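PDB 2W7V: general secretion pathway protein L from Vibrio parahaemolyticus, which probably serves in type II secretion as an inner-membrane platform protein, here represented by its periplasmic domain, which forms a dimer. Local coordinates for residues G22-L27 with F53-V58; L27-F32 with I43-S48; N65-Q70 with S81-R86. All coordinates share one frame; numbering follows the deposited sequence.

Contact 1: G22-L27 with F53-V58; sequences GQVKDL and FEQARV. With EDO (1,2-ethanediol), chain C.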
loop_
_atom_site.group_PDB
_atom_site.type_symbol
_atom_site.label_atom_id
_atom_site.label_comp_id
_atom_site.label_asym_id
_atom_site.label_seq_id
_atom_site.Cartn_x
_atom_site.Cartn_y
_atom_site.Cartn_z
ATOM N N GLY A 22 1.269 -1.008 -13.273
ATOM C CA GLY A 22 1.631 0.003 -14.242
ATOM C C GLY A 22 1.797 -0.513 -15.650
ATOM O O GLY A 22 1.559 0.234 -16.559
ATOM N N GLN A 23 2.192 -1.779 -15.835
ATOM C CA GLN A 23 2.339 -2.373 -17.176
ATOM C C GLN A 23 0.993 -2.566 -17.885
ATOM O O GLN A 23 0.976 -2.779 -19.083
ATOM C CB GLN A 23 3.007 -3.763 -17.128
ATOM C CG GLN A 23 4.360 -3.884 -16.434
ATOM C CD GLN A 23 4.818 -5.352 -16.232
ATOM O OE1 GLN A 23 5.271 -5.726 -15.147
ATOM N NE2 GLN A 23 4.727 -6.170 -17.285
ATOM N N VAL A 24 -0.116 -2.553 -17.138
ATOM C CA VAL A 24 -1.447 -2.860 -17.673
ATOM C C VAL A 24 -2.112 -1.568 -18.133
ATOM O O VAL A 24 -2.395 -0.699 -17.313
ATOM C CB VAL A 24 -2.357 -3.575 -16.585
ATOM C CG1 VAL A 24 -3.735 -3.794 -17.103
ATOM C CG2 VAL A 24 -1.727 -4.914 -16.113
ATOM N N LYS A 25 -2.309 -1.427 -19.452
ATOM C CA LYS A 25 -3.030 -0.291 -20.051
ATOM C C LYS A 25 -4.481 -0.206 -19.527
ATOM O O LYS A 25 -5.155 -1.220 -19.379
ATOM C CB LYS A 25 -3.062 -0.447 -21.583
ATOM C CG LYS A 25 -1.665 -0.551 -22.213
ATOM C CD LYS A 25 -1.651 -0.583 -23.759
ATOM C CE LYS A 25 -0.214 -0.709 -24.280
ATOM N NZ LYS A 25 -0.101 -0.753 -25.790
ATOM N N ASP A 26 -4.968 1.001 -19.289
ATOM C CA ASP A 26 -6.381 1.201 -19.034
ATOM C C ASP A 26 -6.751 0.501 -17.700
ATOM O O ASP A 26 -7.855 -0.029 -17.548
ATOM C CB ASP A 26 -7.195 0.681 -20.245
ATOM C CG ASP A 26 -8.683 1.103 -20.218
ATOM O OD1 ASP A 26 -9.064 1.933 -19.370
ATOM O OD2 ASP A 26 -9.474 0.600 -21.062
ATOM N N LEU A 27 -5.803 0.482 -16.755
ATOM C CA LEU A 27 -6.078 0.022 -15.401
ATOM C C LEU A 27 -5.691 1.079 -14.378
ATOM O O LEU A 27 -4.534 1.280 -14.129
ATOM C CB LEU A 27 -5.337 -1.293 -15.066
ATOM C CG LEU A 27 -5.817 -2.043 -13.807
ATOM C CD1 LEU A 27 -7.227 -2.585 -13.941
ATOM C CD2 LEU A 27 -4.874 -3.170 -13.371
ATOM N N PHE A 53 -8.394 -6.175 -16.374
ATOM C CA PHE A 53 -8.470 -7.048 -15.217
ATOM C C PHE A 53 -7.912 -8.463 -15.461
ATOM O O PHE A 53 -7.251 -9.038 -14.589
ATOM C CB PHE A 53 -9.914 -7.104 -14.714
ATOM C CG PHE A 53 -10.366 -5.813 -14.066
ATOM C CD1 PHE A 53 -10.110 -5.568 -12.737
ATOM C CD2 PHE A 53 -11.011 -4.819 -14.805
ATOM C CE1 PHE A 53 -10.516 -4.363 -12.144
ATOM C CE2 PHE A 53 -11.395 -3.616 -14.202
ATOM C CZ PHE A 53 -11.154 -3.397 -12.888
ATOM N N GLU A 54 -8.186 -9.026 -16.635
ATOM C CA GLU A 54 -7.628 -10.296 -17.014
ATOM C C GLU A 54 -6.085 -10.233 -17.065
ATOM O O GLU A 54 -5.384 -11.155 -16.624
ATOM C CB GLU A 54 -8.143 -10.697 -18.399
ATOM C CG GLU A 54 -9.586 -11.056 -18.432
ATOM C CD GLU A 54 -9.852 -12.398 -17.820
ATOM O OE1 GLU A 54 -9.248 -13.418 -18.267
ATOM O OE2 GLU A 54 -10.709 -12.439 -16.915
ATOM N N GLN A 55 -5.579 -9.166 -17.673
ATOM C CA GLN A 55 -4.146 -8.959 -17.820
ATOM C C GLN A 55 -3.498 -8.763 -16.482
ATOM O O GLN A 55 -2.453 -9.313 -16.224
ATOM C CB GLN A 55 -3.887 -7.737 -18.687
ATOM C CG GLN A 55 -4.483 -7.912 -20.085
ATOM C CD GLN A 55 -4.104 -6.807 -21.024
ATOM O OE1 GLN A 55 -3.606 -5.739 -20.594
ATOM N NE2 GLN A 55 -4.336 -7.036 -22.340
ATOM N N ALA A 56 -4.148 -8.000 -15.614
ATOM C CA ALA A 56 -3.641 -7.762 -14.269
ATOM C C ALA A 56 -3.646 -9.057 -13.439
ATOM O O ALA A 56 -2.640 -9.370 -12.843
ATOM C CB ALA A 56 -4.434 -6.660 -13.571
ATOM N N ARG A 57 -4.746 -9.822 -13.437
ATOM C CA ARG A 57 -4.789 -11.073 -12.687
ATOM C C ARG A 57 -3.677 -11.998 -13.082
ATOM O O ARG A 57 -3.043 -12.560 -12.220
ATOM C CB ARG A 57 -6.091 -11.824 -12.854
ATOM C CG ARG A 57 -6.279 -12.968 -11.800
ATOM C CD ARG A 57 -7.164 -14.086 -12.308
ATOM N NE ARG A 57 -8.189 -13.430 -13.071
ATOM C CZ ARG A 57 -8.494 -13.626 -14.342
ATOM N NH1 ARG A 57 -7.995 -14.603 -15.081
ATOM N NH2 ARG A 57 -9.401 -12.826 -14.840
ATOM N N VAL A 58 -3.457 -12.171 -14.384
ATOM C CA VAL A 58 -2.460 -13.088 -14.887
ATOM C C VAL A 58 -1.058 -12.651 -14.465
ATOM O O VAL A 58 -0.247 -13.469 -14.070
ATOM C CB VAL A 58 -2.519 -13.204 -16.441
ATOM C CG1 VAL A 58 -1.229 -13.821 -16.974
ATOM C CG2 VAL A 58 -3.792 -13.996 -16.899
HETATM C C1 EDO C . -1.751 2.054 -16.582
HETATM O O1 EDO C . -0.497 1.665 -17.100
HETATM C C2 EDO C . -1.657 1.906 -15.071
HETATM O O2 EDO C . -1.957 0.602 -14.596
#

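Contact 2: L27-F32 with I43-S48; sequences LEITSF and IHARSS. With EDO (1,2-ethanediol), chain C.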
loop_
_atom_site.group_PDB
_atom_site.type_symbol
_atom_site.label_atom_id
_atom_site.label_comp_id
_atom_site.label_asym_id
_atom_site.label_seq_id
_atom_site.Cartn_x
_atom_site.Cartn_y
_atom_site.Cartn_z
ATOM N N LEU A 27 -5.803 0.482 -16.755
ATOM C CA LEU A 27 -6.078 0.022 -15.401
ATOM C C LEU A 27 -5.691 1.079 -14.378
ATOM O O LEU A 27 -4.534 1.280 -14.129
ATOM C CB LEU A 27 -5.337 -1.293 -15.066
ATOM C CG LEU A 27 -5.817 -2.043 -13.807
ATOM C CD1 LEU A 27 -7.227 -2.585 -13.941
ATOM C CD2 LEU A 27 -4.874 -3.170 -13.371
ATOM N N GLU A 28 -6.668 1.681 -13.741
ATOM C CA GLU A 28 -6.421 2.710 -12.749
ATOM C C GLU A 28 -6.577 2.133 -11.368
ATOM O O GLU A 28 -7.630 1.676 -11.055
ATOM C CB GLU A 28 -7.492 3.763 -12.947
ATOM C CG GLU A 28 -7.109 5.134 -12.631
ATOM C CD GLU A 28 -8.018 6.123 -13.348
ATOM O OE1 GLU A 28 -8.226 5.961 -14.575
ATOM O OE2 GLU A 28 -8.527 7.028 -12.672
ATOM N N ILE A 29 -5.547 2.215 -10.525
ATOM C CA ILE A 29 -5.634 1.831 -9.106
ATOM C C ILE A 29 -6.219 2.956 -8.276
ATOM O O ILE A 29 -5.604 3.979 -8.108
ATOM C CB ILE A 29 -4.256 1.416 -8.529
ATOM C CG1 ILE A 29 -3.597 0.405 -9.465
ATOM C CG2 ILE A 29 -4.384 0.812 -7.084
ATOM C CD1 ILE A 29 -4.467 -0.771 -9.881
ATOM N N THR A 30 -7.431 2.763 -7.777
ATOM C CA THR A 30 -8.086 3.753 -6.947
ATOM C C THR A 30 -7.723 3.598 -5.449
ATOM O O THR A 30 -7.663 4.581 -4.697
ATOM C CB THR A 30 -9.592 3.689 -7.142
ATOM O OG1 THR A 30 -10.045 2.390 -6.830
ATOM C CG2 THR A 30 -9.967 3.996 -8.582
ATOM N N SER A 31 -7.452 2.370 -5.006
ATOM C CA SER A 31 -6.899 2.208 -3.664
ATOM C C SER A 31 -6.216 0.895 -3.478
ATOM O O SER A 31 -6.450 -0.031 -4.195
ATOM C CB SER A 31 -7.991 2.322 -2.596
ATOM O OG SER A 31 -8.652 1.090 -2.439
ATOM N N PHE A 32 -5.360 0.825 -2.480
ATOM C CA PHE A 32 -4.880 -0.454 -2.047
ATOM C C PHE A 32 -4.427 -0.475 -0.623
ATOM O O PHE A 32 -3.847 0.496 -0.130
ATOM C CB PHE A 32 -3.826 -0.987 -2.991
ATOM C CG PHE A 32 -2.465 -0.522 -2.720
ATOM C CD1 PHE A 32 -1.842 0.300 -3.597
ATOM C CD2 PHE A 32 -1.779 -1.007 -1.632
ATOM C CE1 PHE A 32 -0.539 0.741 -3.354
ATOM C CE2 PHE A 32 -0.528 -0.622 -1.361
ATOM C CZ PHE A 32 0.129 0.285 -2.211
ATOM N N ILE A 43 -6.577 -4.571 -3.445
ATOM C CA ILE A 43 -6.468 -3.554 -4.455
ATOM C C ILE A 43 -7.804 -3.290 -5.118
ATOM O O ILE A 43 -8.409 -4.205 -5.599
ATOM C CB ILE A 43 -5.514 -4.058 -5.572
ATOM C CG1 ILE A 43 -4.081 -4.301 -5.011
ATOM C CG2 ILE A 43 -5.440 -3.039 -6.692
ATOM C CD1 ILE A 43 -3.194 -5.191 -5.898
ATOM N N HIS A 44 -8.261 -2.049 -5.169
ATOM C CA HIS A 44 -9.372 -1.719 -6.021
ATOM C C HIS A 44 -8.833 -0.992 -7.238
ATOM O O HIS A 44 -7.891 -0.244 -7.128
ATOM C CB HIS A 44 -10.437 -0.874 -5.322
ATOM C CG HIS A 44 -11.002 -1.504 -4.087
ATOM N ND1 HIS A 44 -11.782 -0.802 -3.184
ATOM C CD2 HIS A 44 -10.869 -2.750 -3.576
ATOM C CE1 HIS A 44 -12.111 -1.604 -2.182
ATOM N NE2 HIS A 44 -11.576 -2.793 -2.402
ATOM N N ALA A 45 -9.416 -1.270 -8.408
ATOM C CA ALA A 45 -9.054 -0.628 -9.675
ATOM C C ALA A 45 -10.281 -0.456 -10.574
ATOM O O ALA A 45 -11.356 -1.002 -10.327
ATOM C CB ALA A 45 -7.941 -1.447 -10.391
ATOM N N ARG A 46 -10.119 0.336 -11.618
ATOM C CA ARG A 46 -11.166 0.539 -12.621
ATOM C C ARG A 46 -10.588 0.678 -14.017
ATOM O O ARG A 46 -9.445 1.059 -14.215
ATOM C CB ARG A 46 -11.981 1.779 -12.296
ATOM C CG ARG A 46 -11.138 3.011 -12.207
ATOM C CD ARG A 46 -11.965 4.181 -11.884
ATOM N NE ARG A 46 -11.153 5.367 -11.672
ATOM C CZ ARG A 46 -11.630 6.608 -11.685
ATOM N NH1 ARG A 46 -12.911 6.845 -11.963
ATOM N NH2 ARG A 46 -10.813 7.633 -11.462
ATOM N N SER A 47 -11.427 0.367 -14.990
ATOM C CA SER A 47 -11.056 0.394 -16.379
ATOM C C SER A 47 -12.288 0.762 -17.182
ATOM O O SER A 47 -13.358 0.932 -16.616
ATOM C CB SER A 47 -10.574 -0.997 -16.765
ATOM O OG SER A 47 -10.151 -1.070 -18.106
ATOM N N SER A 48 -12.100 0.904 -18.494
ATOM C CA SER A 48 -13.186 1.032 -19.470
ATOM C C SER A 48 -13.718 -0.333 -19.936
ATOM O O SER A 48 -14.738 -0.411 -20.603
ATOM C CB SER A 48 -12.701 1.827 -20.688
ATOM O OG SER A 48 -11.670 1.129 -21.384
HETATM C C1 EDO C . -1.751 2.054 -16.582
HETATM O O1 EDO C . -0.497 1.665 -17.100
HETATM C C2 EDO C . -1.657 1.906 -15.071
HETATM O O2 EDO C . -1.957 0.602 -14.596
HETATM O O HOH W 1 -12.342 1.604 -8.250
#

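Contact 3: N65-Q70 with S81-R86; sequences NVEQGQ and SFVLKR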
loop_
_atom_site.group_PDB
_atom_site.type_symbol
_atom_site.label_atom_id
_atom_site.label_comp_id
_atom_site.label_asym_id
_atom_site.label_seq_id
_atom_site.Cartn_x
_atom_site.Cartn_y
_atom_site.Cartn_z
ATOM N N ASN A 65 -0.541 -15.369 -4.734
ATOM C CA ASN A 65 -1.864 -15.966 -4.677
ATOM C C ASN A 65 -2.898 -14.827 -4.916
ATOM O O ASN A 65 -3.028 -13.923 -4.101
ATOM C CB ASN A 65 -2.034 -16.663 -3.307
ATOM C CG ASN A 65 -3.310 -17.517 -3.190
ATOM O OD1 ASN A 65 -4.288 -17.339 -3.914
ATOM N ND2 ASN A 65 -3.296 -18.437 -2.234
ATOM N N VAL A 66 -3.601 -14.862 -6.048
ATOM C CA VAL A 66 -4.566 -13.802 -6.445
ATOM C C VAL A 66 -5.992 -14.351 -6.423
ATOM O O VAL A 66 -6.243 -15.447 -6.945
ATOM C CB VAL A 66 -4.294 -13.274 -7.903
ATOM C CG1 VAL A 66 -5.027 -11.943 -8.176
ATOM C CG2 VAL A 66 -2.817 -13.040 -8.123
ATOM N N GLU A 67 -6.906 -13.588 -5.824
ATOM C CA GLU A 67 -8.324 -13.775 -6.011
ATOM C C GLU A 67 -8.905 -12.500 -6.624
ATOM O O GLU A 67 -8.695 -11.407 -6.136
ATOM C CB GLU A 67 -9.001 -14.056 -4.685
ATOM C CG GLU A 67 -8.355 -15.202 -3.920
ATOM C CD GLU A 67 -8.997 -15.408 -2.578
ATOM O OE1 GLU A 67 -10.180 -15.842 -2.574
ATOM O OE2 GLU A 67 -8.337 -15.096 -1.535
ATOM N N GLN A 68 -9.599 -12.640 -7.730
ATOM C CA GLN A 68 -10.273 -11.507 -8.316
ATOM C C GLN A 68 -11.625 -11.351 -7.646
ATOM O O GLN A 68 -12.250 -12.325 -7.392
ATOM C CB GLN A 68 -10.422 -11.721 -9.820
ATOM C CG GLN A 68 -10.795 -10.464 -10.581
ATOM C CD GLN A 68 -10.603 -10.647 -12.034
ATOM O OE1 GLN A 68 -9.546 -11.103 -12.465
ATOM N NE2 GLN A 68 -11.598 -10.280 -12.816
ATOM N N GLY A 69 -12.043 -10.137 -7.318
ATOM C CA GLY A 69 -13.388 -9.920 -6.789
ATOM C C GLY A 69 -14.381 -9.804 -7.947
ATOM O O GLY A 69 -13.993 -9.920 -9.100
ATOM N N GLN A 70 -15.652 -9.571 -7.644
ATOM C CA GLN A 70 -16.636 -9.210 -8.670
ATOM C C GLN A 70 -16.214 -8.014 -9.511
ATOM O O GLN A 70 -15.633 -7.073 -8.980
ATOM C CB GLN A 70 -17.956 -8.814 -8.028
ATOM C CG GLN A 70 -18.861 -9.935 -7.724
ATOM C CD GLN A 70 -20.082 -9.477 -6.969
ATOM O OE1 GLN A 70 -20.572 -8.350 -7.139
ATOM N NE2 GLN A 70 -20.574 -10.344 -6.112
ATOM N N SER A 81 -11.705 -5.656 -7.994
ATOM C CA SER A 81 -10.738 -5.749 -6.940
ATOM C C SER A 81 -9.967 -7.031 -7.022
ATOM O O SER A 81 -10.335 -7.945 -7.762
ATOM C CB SER A 81 -11.439 -5.669 -5.586
ATOM O OG SER A 81 -12.334 -6.745 -5.482
ATOM N N PHE A 82 -8.888 -7.058 -6.233
ATOM C CA PHE A 82 -8.006 -8.194 -6.112
ATOM C C PHE A 82 -7.591 -8.296 -4.664
ATOM O O PHE A 82 -7.373 -7.286 -4.014
ATOM C CB PHE A 82 -6.734 -7.949 -6.914
ATOM C CG PHE A 82 -6.935 -7.914 -8.368
ATOM C CD1 PHE A 82 -7.221 -9.058 -9.051
ATOM C CD2 PHE A 82 -6.807 -6.722 -9.069
ATOM C CE1 PHE A 82 -7.423 -9.029 -10.397
ATOM C CE2 PHE A 82 -7.005 -6.695 -10.461
ATOM C CZ PHE A 82 -7.309 -7.841 -11.106
ATOM N N VAL A 83 -7.472 -9.523 -4.184
ATOM C CA VAL A 83 -6.843 -9.841 -2.920
ATOM C C VAL A 83 -5.588 -10.652 -3.227
ATOM O O VAL A 83 -5.648 -11.620 -3.943
ATOM C CB VAL A 83 -7.786 -10.652 -2.019
ATOM C CG1 VAL A 83 -7.097 -10.993 -0.726
ATOM C CG2 VAL A 83 -9.053 -9.827 -1.733
ATOM N N LEU A 84 -4.449 -10.191 -2.726
ATOM C CA LEU A 84 -3.179 -10.888 -2.872
ATOM C C LEU A 84 -2.745 -11.450 -1.526
ATOM O O LEU A 84 -2.818 -10.757 -0.512
ATOM C CB LEU A 84 -2.081 -9.908 -3.321
ATOM C CG LEU A 84 -2.352 -9.001 -4.506
ATOM C CD1 LEU A 84 -1.093 -8.163 -4.852
ATOM C CD2 LEU A 84 -2.832 -9.809 -5.681
ATOM N N LYS A 85 -2.251 -12.669 -1.551
ATOM C CA LYS A 85 -1.555 -13.311 -0.453
ATOM C C LYS A 85 -0.254 -13.890 -1.003
ATOM O O LYS A 85 -0.066 -13.997 -2.220
ATOM C CB LYS A 85 -2.416 -14.432 0.128
ATOM C CG LYS A 85 -3.805 -13.974 0.583
ATOM C CD LYS A 85 -4.797 -15.157 0.717
ATOM C CE LYS A 85 -6.239 -14.639 0.844
ATOM N NZ LYS A 85 -7.224 -15.686 1.200
ATOM N N ARG A 86 0.643 -14.275 -0.109
ATOM C CA ARG A 86 1.963 -14.792 -0.519
ATOM C C ARG A 86 1.879 -16.091 -1.387
ATOM O O ARG A 86 1.083 -16.952 -1.077
ATOM C CB ARG A 86 2.835 -15.074 0.725
ATOM C CG ARG A 86 3.203 -13.825 1.526
ATOM C CD ARG A 86 4.634 -13.877 2.076
ATOM N NE ARG A 86 4.723 -14.692 3.275
ATOM C CZ ARG A 86 5.810 -15.351 3.686
ATOM N NH1 ARG A 86 6.950 -15.331 2.991
ATOM N NH2 ARG A 86 5.751 -16.049 4.815
HETATM O O HOH W 2 -14.749 -6.394 -6.399
#

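Contact 1: G22-L27 with F53-V58
Val24 and Leu27 pack against Ala56 and Phe53 in a buried, apolar loop-to-helix contact, which lays the connection between helix 17-22 and strand 28-35 on the flank of helix 51-61. Carbon-to-carbon contacts do the work, without a direct polar bond between the two segments. A type II beta turn from Val24 to Leu27 makes this possible: Asp26, at its third position, takes positive backbone angles (phi 66°), and the chain doubles back so that both apolar ends of the turn face the helix. Leu27 straddles two helical residues one turn apart. Its CG lies opposite the backbone N (chi1 -166°), and from there the two methyls diverge. CD1 sits over the centre of the Phe53 ring in a CH-pi contact, 4.1 Å from the ring centroid and 9° off the ring normal, while CD2 meets Ala56 CB at 3.5 Å. The small alanine suits this place because the loop can come close to the helix backbone: Val24 CG2 reaches Ala56 CA at 3.9 Å. The other valine methyl, CG1, rests 4.0 Å from Gln55 OE1, where the helix turns toward solvent and an amide is at home. Behind the turn, a 1,2-ethanediol molecule, probably from the crystallisation liquor, gives a hydrogen bond from its O1 to Gly22 O (2.6 Å). Helix 51-61 lies directly on the sheet, Phe53 touching Phe82 of strand 78-86 and Leu71 of strand 64-73; the loop runs along its flank, with Leu27 reaching both the helix and Ala45 of strand 40-47.

Contact 2: L27-F32 with I43-S48
Ile29 and Ala45 meet at the apolar centre of this antiparallel beta hairpin, with Ile29 CD1 3.6 Å from Ala45 CB. They form a non-hydrogen-bonded pair, as do Phe32 and Ile43, and all four side chains lie on the same face of the sheet. Ile29 also crosses Ile43 at a slant, CG2 to CG2 at 4.0 Å; the small alanine lets Ile29 CD1 come close, and the isoleucine branches pack beside it. Phe32 touches Ile43 mainly through CB, and its ring is carried onward to meet Phe32 of the second subunit, where the sheet runs on across the dimer interface.

The pairing slips by one residue between these apolar pairs. Thr30 and Ser31 both face His44, a classic beta bulge: His44 O accepts from Thr30 N at 3.1 Å, the donor standing above the carbonyl plane, and only weakly from Ser31 N at 3.4 Å. Regular pairing resumes at Ser31 O, which takes the N-H of His44. Glu28, Ser31, His44 and Arg46 make up the other, polar face. The methyl CG2 of the bulge residue Thr30 lies across Arg46 near NE, and Glu28 and Arg46, a hydrogen-bonded pair, run alongside each other. Arg46 CG is tucked between backbone N and carbonyl carbon (chi1 58°), and the extended chain beyond it carries the guanidinium to the carboxylate. The salt bridge joins Arg46 NH2 to Glu28 OE2 at 2.7 Å, bent and weak as a hydrogen bond, with the two flat groups turned 67° apart.

Contact 3: N65-Q70 with S81-R86
Val66 and Phe82 meet diagonally on one face of the sheet, each placed by its first torsion. In Val66, chi1 of -165° sets CG1 opposite the backbone N, on the side of Phe82 and Leu84. The Phe82 ring (chi1 -68°, CG opposite the carbonyl carbon) stands over its own strand and turns CD1 and CE1 toward Val66 and Gln68. Val66 CG1 lies 3.7 Å from Phe82 CD1 and 3.9 Å from Leu84 CD2, a beta-branched wedge between two larger groups. Gln68 runs alongside the ring, its aliphatic CG 3.7 Å from Phe82 CE1. An amide suits this border, since its methylenes pack and its OE1 accepts the N-H of Arg57 NE from helix 51-61.

On the other face, Glu67 and Lys85 sit diagonally across the strands. Both chains are extended beyond CG and cross obliquely to form a salt bridge, Lys85 NZ to Glu67 OE2 at 3.0 Å, on the outer side where charged ends can reach solvent. The backbones join in the hydrogen-bonded pairs Asn65-Lys85 and Glu67-Val83, and the ladder closes with Gly69 N giving a nearly straight bond to Ser81 O (2.8 Å). Ser81 OG lies 3.6 Å from Gly69 CA, in the place a side chain here would need, so glycine suits it. A water links that hydroxyl to Gln70 O. With helix 51-61 packed on the Val66 and Phe82 face, this antiparallel hairpin is one edge of an alpha/beta sandwich, consistent with the permuted ferredoxin-like fold of this family.

From the N terminus, the chain leaves helix 17-22 and enters contact 1, which closes a long loop when helix 51-61 returns to 22-27. Nested inside that loop is contact 2, the hairpin of strands 28-35 and 40-47; the two share Leu27, and Asp26 O probably bonds to Ser47 OG between them. Contact 3 follows in series, closing the second hairpin after helix 51-61. The hairpins join edge to edge through strands 40-47 and 78-86, with Ile43 N probably bonding to Phe82 O at 2.9 Å. Arg57 and Phe53 connect contact 1 to contact 3, and Phe53 also packs on Ala45 and Ser47 of contact 2, so the helix packs across both hairpins.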